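Local structure of acyltransferase (Streptococcus pneumoniae, 5UG1) at residues G84-L89 with Q169-K174; E114-E117 with Y121-I124. The protein probably transfers acetyl groups to cell-wall peptidoglycan, as the C-terminal catalytic domain of the O-acetyltransferase OatA. One frame throughout, in Å; residues are numbered along the deposited sequence.

Interaction 1 (G84-L89 with Q169-K174); sequences GHHMIL and QTAQDK
The backbones of the two segments come closest at His86 and Ala171, whose CA atoms are 7.6 Å apart, leaving a gap that the imidazole and the alanine methyl fill between them. His86 does most of the touching. Its CG stands anti to the backbone N (chi1 -166°), which carries the ring off the strand toward 169-174. The alanine methyl lies below the ring plane, displaced past the NE2-CD2 bond, with CB 3.4 Å from NE2 and 3.5 Å from CD2, while Ala171 O lies over one face. From the same side, near the CE1 corner, Lys174 CB comes in obliquely, 3.4 Å from His86 CE1, and the two side chains run side by side in the same direction. Both ring nitrogens have polar partners: NE2 is hydrogen-bonded to Thr123 OG1 and ND1 to Pro175 O, two bonds that fix the rotation of a buried ring. Because a carbonyl can only accept, ND1 is the donor to Pro175. Alanine, with its single methyl, lets the helix end come in close under the imidazole. Within the sheet, strand 86-90 runs parallel between strands 57-61 and 122-125, and helix 150-171 packs on the face to which His86 and Ile88 turn, in keeping with the atypical alpha/beta hydrolase fold of this domain. Ile88 completes the apolar part: its CD1 approaches Ala171 CB at 4.4 Å and it also touches Ala167 and Leu168 of the helix. A type I turn from Ala171 to Lys174, closed by Lys174 N donating to Ala171 O over 3.2 Å, brings the chain back alongside the imidazole. Lys174 CB is what touches His86; the side chain then bends at chi2 (-56°) and carries the ammonium outward, where NZ pairs with Asp173 OD2 at 3.6 Å.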
loop_
_atom_site.group_PDB
_atom_site.type_symbol
_atom_site.label_atom_id
_atom_site.label_comp_id
_atom_site.label_asym_id
_atom_site.label_seq_id
_atom_site.Cartn_x
_atom_site.Cartn_y
_atom_site.Cartn_z
ATOM N N GLY A 84 -15.414 2.068 11.342
ATOM C CA GLY A 84 -16.237 2.140 10.156
ATOM C C GLY A 84 -15.499 1.947 8.852
ATOM O O GLY A 84 -16.119 2.054 7.785
ATOM N N HIS A 85 -14.202 1.666 8.902
ATOM C CA HIS A 85 -13.375 1.534 7.714
ATOM C C HIS A 85 -12.849 0.114 7.578
ATOM O O HIS A 85 -12.746 -0.633 8.554
ATOM C CB HIS A 85 -12.204 2.513 7.762
ATOM C CG HIS A 85 -12.626 3.950 7.779
ATOM N ND1 HIS A 85 -12.844 4.677 6.625
ATOM C CD2 HIS A 85 -12.880 4.794 8.807
ATOM C CE1 HIS A 85 -13.199 5.908 6.945
ATOM N NE2 HIS A 85 -13.232 6.004 8.262
ATOM N N HIS A 86 -12.534 -0.252 6.343
ATOM C CA HIS A 86 -11.704 -1.403 6.041
ATOM C C HIS A 86 -10.385 -0.881 5.495
ATOM O O HIS A 86 -10.352 0.135 4.799
ATOM C CB HIS A 86 -12.370 -2.335 5.026
ATOM C CG HIS A 86 -11.714 -3.682 4.924
ATOM N ND1 HIS A 86 -12.202 -4.802 5.566
ATOM C CD2 HIS A 86 -10.612 -4.088 4.248
ATOM C CE1 HIS A 86 -11.428 -5.838 5.291
ATOM N NE2 HIS A 86 -10.454 -5.433 4.496
ATOM N N MET A 87 -9.301 -1.564 5.821
ATOM C CA MET A 87 -7.965 -1.075 5.523
ATOM C C MET A 87 -7.226 -2.116 4.705
ATOM O O MET A 87 -7.284 -3.305 5.012
ATOM C CB MET A 87 -7.203 -0.775 6.816
ATOM C CG MET A 87 -5.846 -0.157 6.658
ATOM S SD MET A 87 -5.071 -0.018 8.293
ATOM C CE MET A 87 -4.499 1.659 8.160
ATOM N N ILE A 88 -6.537 -1.666 3.663
ATOM C CA ILE A 88 -5.698 -2.535 2.843
ATOM C C ILE A 88 -4.245 -2.101 3.000
ATOM O O ILE A 88 -3.931 -0.914 2.860
ATOM C CB ILE A 88 -6.150 -2.499 1.378
ATOM C CG1 ILE A 88 -7.515 -3.164 1.281
ATOM C CG2 ILE A 88 -5.146 -3.173 0.470
ATOM C CD1 ILE A 88 -8.048 -3.112 -0.052
ATOM N N LEU A 89 -3.364 -3.056 3.302
ATOM C CA LEU A 89 -1.943 -2.778 3.486
ATOM C C LEU A 89 -1.169 -3.284 2.272
ATOM O O LEU A 89 -1.247 -4.475 1.936
ATOM C CB LEU A 89 -1.428 -3.431 4.771
ATOM C CG LEU A 89 -2.247 -3.159 6.035
ATOM C CD1 LEU A 89 -1.721 -3.981 7.205
ATOM C CD2 LEU A 89 -2.266 -1.672 6.380
ATOM N N GLN A 169 -11.178 -6.360 -4.176
ATOM C CA GLN A 169 -12.211 -7.358 -4.440
ATOM C C GLN A 169 -12.292 -8.360 -3.299
ATOM O O GLN A 169 -13.387 -8.732 -2.871
ATOM C CB GLN A 169 -11.944 -8.072 -5.765
ATOM C CG GLN A 169 -12.076 -7.175 -6.969
ATOM C CD GLN A 169 -12.126 -7.955 -8.267
ATOM O OE1 GLN A 169 -11.101 -8.446 -8.754
ATOM N NE2 GLN A 169 -13.325 -8.082 -8.834
ATOM N N THR A 170 -11.135 -8.799 -2.792
ATOM C CA THR A 170 -11.108 -9.681 -1.629
ATOM C C THR A 170 -11.812 -9.044 -0.438
ATOM O O THR A 170 -12.587 -9.707 0.264
ATOM C CB THR A 170 -9.660 -10.017 -1.261
ATOM O OG1 THR A 170 -9.029 -10.727 -2.335
ATOM C CG2 THR A 170 -9.606 -10.848 0.021
ATOM N N ALA A 171 -11.559 -7.755 -0.201
ATOM C CA ALA A 171 -12.084 -7.060 0.966
ATOM C C ALA A 171 -13.566 -6.734 0.852
ATOM O O ALA A 171 -14.147 -6.255 1.832
ATOM C CB ALA A 171 -11.303 -5.764 1.216
ATOM N N GLN A 172 -14.189 -7.015 -0.299
ATOM C CA GLN A 172 -15.557 -6.573 -0.546
ATOM C C GLN A 172 -16.537 -7.141 0.478
ATOM O O GLN A 172 -17.423 -6.427 0.960
ATOM C CB GLN A 172 -15.973 -6.972 -1.961
ATOM C CG GLN A 172 -17.185 -6.230 -2.505
ATOM C CD GLN A 172 -16.814 -4.920 -3.176
ATOM O OE1 GLN A 172 -15.693 -4.429 -3.027
ATOM N NE2 GLN A 172 -17.753 -4.350 -3.924
ATOM N N ASP A 173 -16.412 -8.418 0.811
ATOM C CA ASP A 173 -17.377 -9.067 1.693
ATOM C C ASP A 173 -16.985 -8.986 3.161
ATOM O O ASP A 173 -17.710 -9.517 4.013
ATOM C CB ASP A 173 -17.550 -10.540 1.298
ATOM C CG ASP A 173 -16.261 -11.339 1.450
ATOM O OD1 ASP A 173 -15.192 -10.792 1.111
ATOM O OD2 ASP A 173 -16.307 -12.505 1.909
ATOM N N LYS A 174 -15.859 -8.330 3.480
ATOM C CA LYS A 174 -15.226 -8.362 4.788
ATOM C C LYS A 174 -15.730 -7.213 5.646
ATOM O O LYS A 174 -16.125 -6.171 5.118
ATOM C CB LYS A 174 -13.712 -8.266 4.645
ATOM C CG LYS A 174 -13.073 -9.429 3.897
ATOM C CD LYS A 174 -13.408 -10.786 4.506
ATOM C CE LYS A 174 -12.838 -11.952 3.660
ATOM N NZ LYS A 174 -13.515 -13.265 3.974
#

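Interaction 2 (E114-E117 with Y121-I124); sequences ELAE and YITI. With NA (sodium ion), chain C.
A sodium ion is gripped by the carbonyl oxygens of Ala116 and Ile122, with Ala116 O at 2.3 Å and Ile122 O at 2.4 Å from the metal. Two waters and Thr119 O, from the short connection between the segments, bring the ligands to five. Water 1 also donates a hydrogen bond to Glu117 O at 2.8 Å, tying the coordination shell to the next residue of the helix. No hydrogen bond joins the two segments, and the cation probably offsets the repulsion between carbonyl oxygens gathered so closely; the last turn of a helix, with its carbonyls turned toward the C-terminal end, is a plausible place for a positive ion. Helix 102-118 and strand 122-125 are the second half of a beta-alpha-beta unit that starts from strand 86-90, and the contact lies where the helix hands the chain back to the sheet. Ala116 brings it close, its CB facing the strand. Ile122 CG2, anti to its own backbone N, lies 3.7 Å from Ala116 CA. Further along the strand, Ala116 CB lies 3.8 Å from Ile124 N and 3.9 Å from Ile124 CB. With CG1 anti to the backbone N (chi1 -157°) and the branch bent at chi2 (65°), CD1 of Ile124 also comes against Ala116 CB; the isoleucines supply apolar branches that pack round the small alanine methyl.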
loop_
_atom_site.group_PDB
_atom_site.type_symbol
_atom_site.label_atom_id
_atom_site.label_comp_id
_atom_site.label_asym_id
_atom_site.label_seq_id
_atom_site.Cartn_x
_atom_site.Cartn_y
_atom_site.Cartn_z
ATOM N N GLU A 114 1.292 -10.355 8.946
ATOM C CA GLU A 114 0.773 -10.889 10.206
ATOM C C GLU A 114 -0.427 -10.092 10.672
ATOM O O GLU A 114 -1.411 -10.662 11.158
ATOM C CB GLU A 114 1.859 -10.892 11.286
ATOM C CG GLU A 114 3.109 -11.633 10.864
ATOM C CD GLU A 114 4.050 -11.966 12.010
ATOM O OE1 GLU A 114 4.281 -11.110 12.891
ATOM O OE2 GLU A 114 4.563 -13.099 12.021
ATOM N N LEU A 115 -0.359 -8.772 10.521
ATOM C CA LEU A 115 -1.456 -7.914 10.924
ATOM C C LEU A 115 -2.690 -8.172 10.070
ATOM O O LEU A 115 -3.806 -8.237 10.593
ATOM C CB LEU A 115 -1.025 -6.444 10.842
ATOM C CG LEU A 115 -0.018 -5.971 11.893
ATOM C CD1 LEU A 115 0.407 -4.508 11.662
ATOM C CD2 LEU A 115 -0.604 -6.149 13.275
ATOM N N ALA A 116 -2.507 -8.329 8.756
ATOM C CA ALA A 116 -3.646 -8.580 7.874
ATOM C C ALA A 116 -4.279 -9.939 8.156
ATOM O O ALA A 116 -5.505 -10.065 8.187
ATOM C CB ALA A 116 -3.209 -8.484 6.412
ATOM N N GLU A 117 -3.460 -10.969 8.348
ATOM C CA GLU A 117 -3.996 -12.267 8.738
ATOM C C GLU A 117 -4.797 -12.164 10.027
ATOM O O GLU A 117 -5.871 -12.769 10.156
ATOM C CB GLU A 117 -2.855 -13.266 8.906
ATOM C CG GLU A 117 -2.282 -13.728 7.604
ATOM C CD GLU A 117 -3.323 -14.428 6.773
ATOM O OE1 GLU A 117 -3.680 -15.577 7.123
ATOM O OE2 GLU A 117 -3.806 -13.815 5.793
ATOM N N TYR A 121 -10.839 -6.648 9.721
ATOM C CA TYR A 121 -11.146 -5.516 8.859
ATOM C C TYR A 121 -9.932 -5.029 8.070
ATOM O O TYR A 121 -9.928 -3.879 7.604
ATOM C CB TYR A 121 -11.741 -4.374 9.682
ATOM C CG TYR A 121 -10.971 -4.068 10.928
ATOM C CD1 TYR A 121 -9.897 -3.200 10.908
ATOM C CD2 TYR A 121 -11.320 -4.655 12.134
ATOM C CE1 TYR A 121 -9.190 -2.931 12.058
ATOM C CE2 TYR A 121 -10.613 -4.403 13.283
ATOM C CZ TYR A 121 -9.564 -3.534 13.252
ATOM O OH TYR A 121 -8.871 -3.285 14.419
ATOM N N ILE A 122 -8.916 -5.885 7.903
ATOM C CA ILE A 122 -7.696 -5.569 7.165
ATOM C C ILE A 122 -7.424 -6.658 6.130
ATOM O O ILE A 122 -7.598 -7.847 6.408
ATOM C CB ILE A 122 -6.493 -5.413 8.118
ATOM C CG1 ILE A 122 -6.721 -4.238 9.076
ATOM C CG2 ILE A 122 -5.191 -5.259 7.338
ATOM C CD1 ILE A 122 -5.481 -3.826 9.826
ATOM N N THR A 123 -6.967 -6.247 4.950
ATOM C CA THR A 123 -6.680 -7.128 3.827
ATOM C C THR A 123 -5.298 -6.795 3.275
ATOM O O THR A 123 -4.935 -5.619 3.172
ATOM C CB THR A 123 -7.747 -6.958 2.707
ATOM O OG1 THR A 123 -9.058 -7.262 3.217
ATOM C CG2 THR A 123 -7.426 -7.838 1.502
ATOM N N ILE A 124 -4.529 -7.834 2.892
ATOM C CA ILE A 124 -3.184 -7.634 2.355
ATOM C C ILE A 124 -3.263 -7.412 0.850
ATOM O O ILE A 124 -4.106 -7.997 0.162
ATOM C CB ILE A 124 -2.265 -8.826 2.693
ATOM C CG1 ILE A 124 -0.786 -8.398 2.668
ATOM C CG2 ILE A 124 -2.502 -9.996 1.729
ATOM C CD1 ILE A 124 -0.439 -7.377 3.741
HETATM NA NA NA C . -7.748 -9.785 7.728
HETATM O O HOH W 1 -8.223 -11.595 9.214
HETATM O O HOH W 2 -7.112 -11.060 5.834
#

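Both contacts fix helices to the same parallel sheet, interaction 1 through strand 86-90 and interaction 2 through its neighbour 122-125, the outermost strand on that side. They approach from opposite faces: helix 150-171 covers one, helix 102-118 the other. Thr123 connects the two contacts, since its side chain turns to the helix 150-171 side and so joins interaction 1, while its N bonds to Met87 O between the strands. Each contact is largely buried and includes an alanine methyl facing the strand, but Lys174 in interaction 1 reaches the surface. A hydrogen-bonded imidazole is the polar centre of interaction 1, whereas interaction 2 relies on backbone carbonyls and a sodium ion.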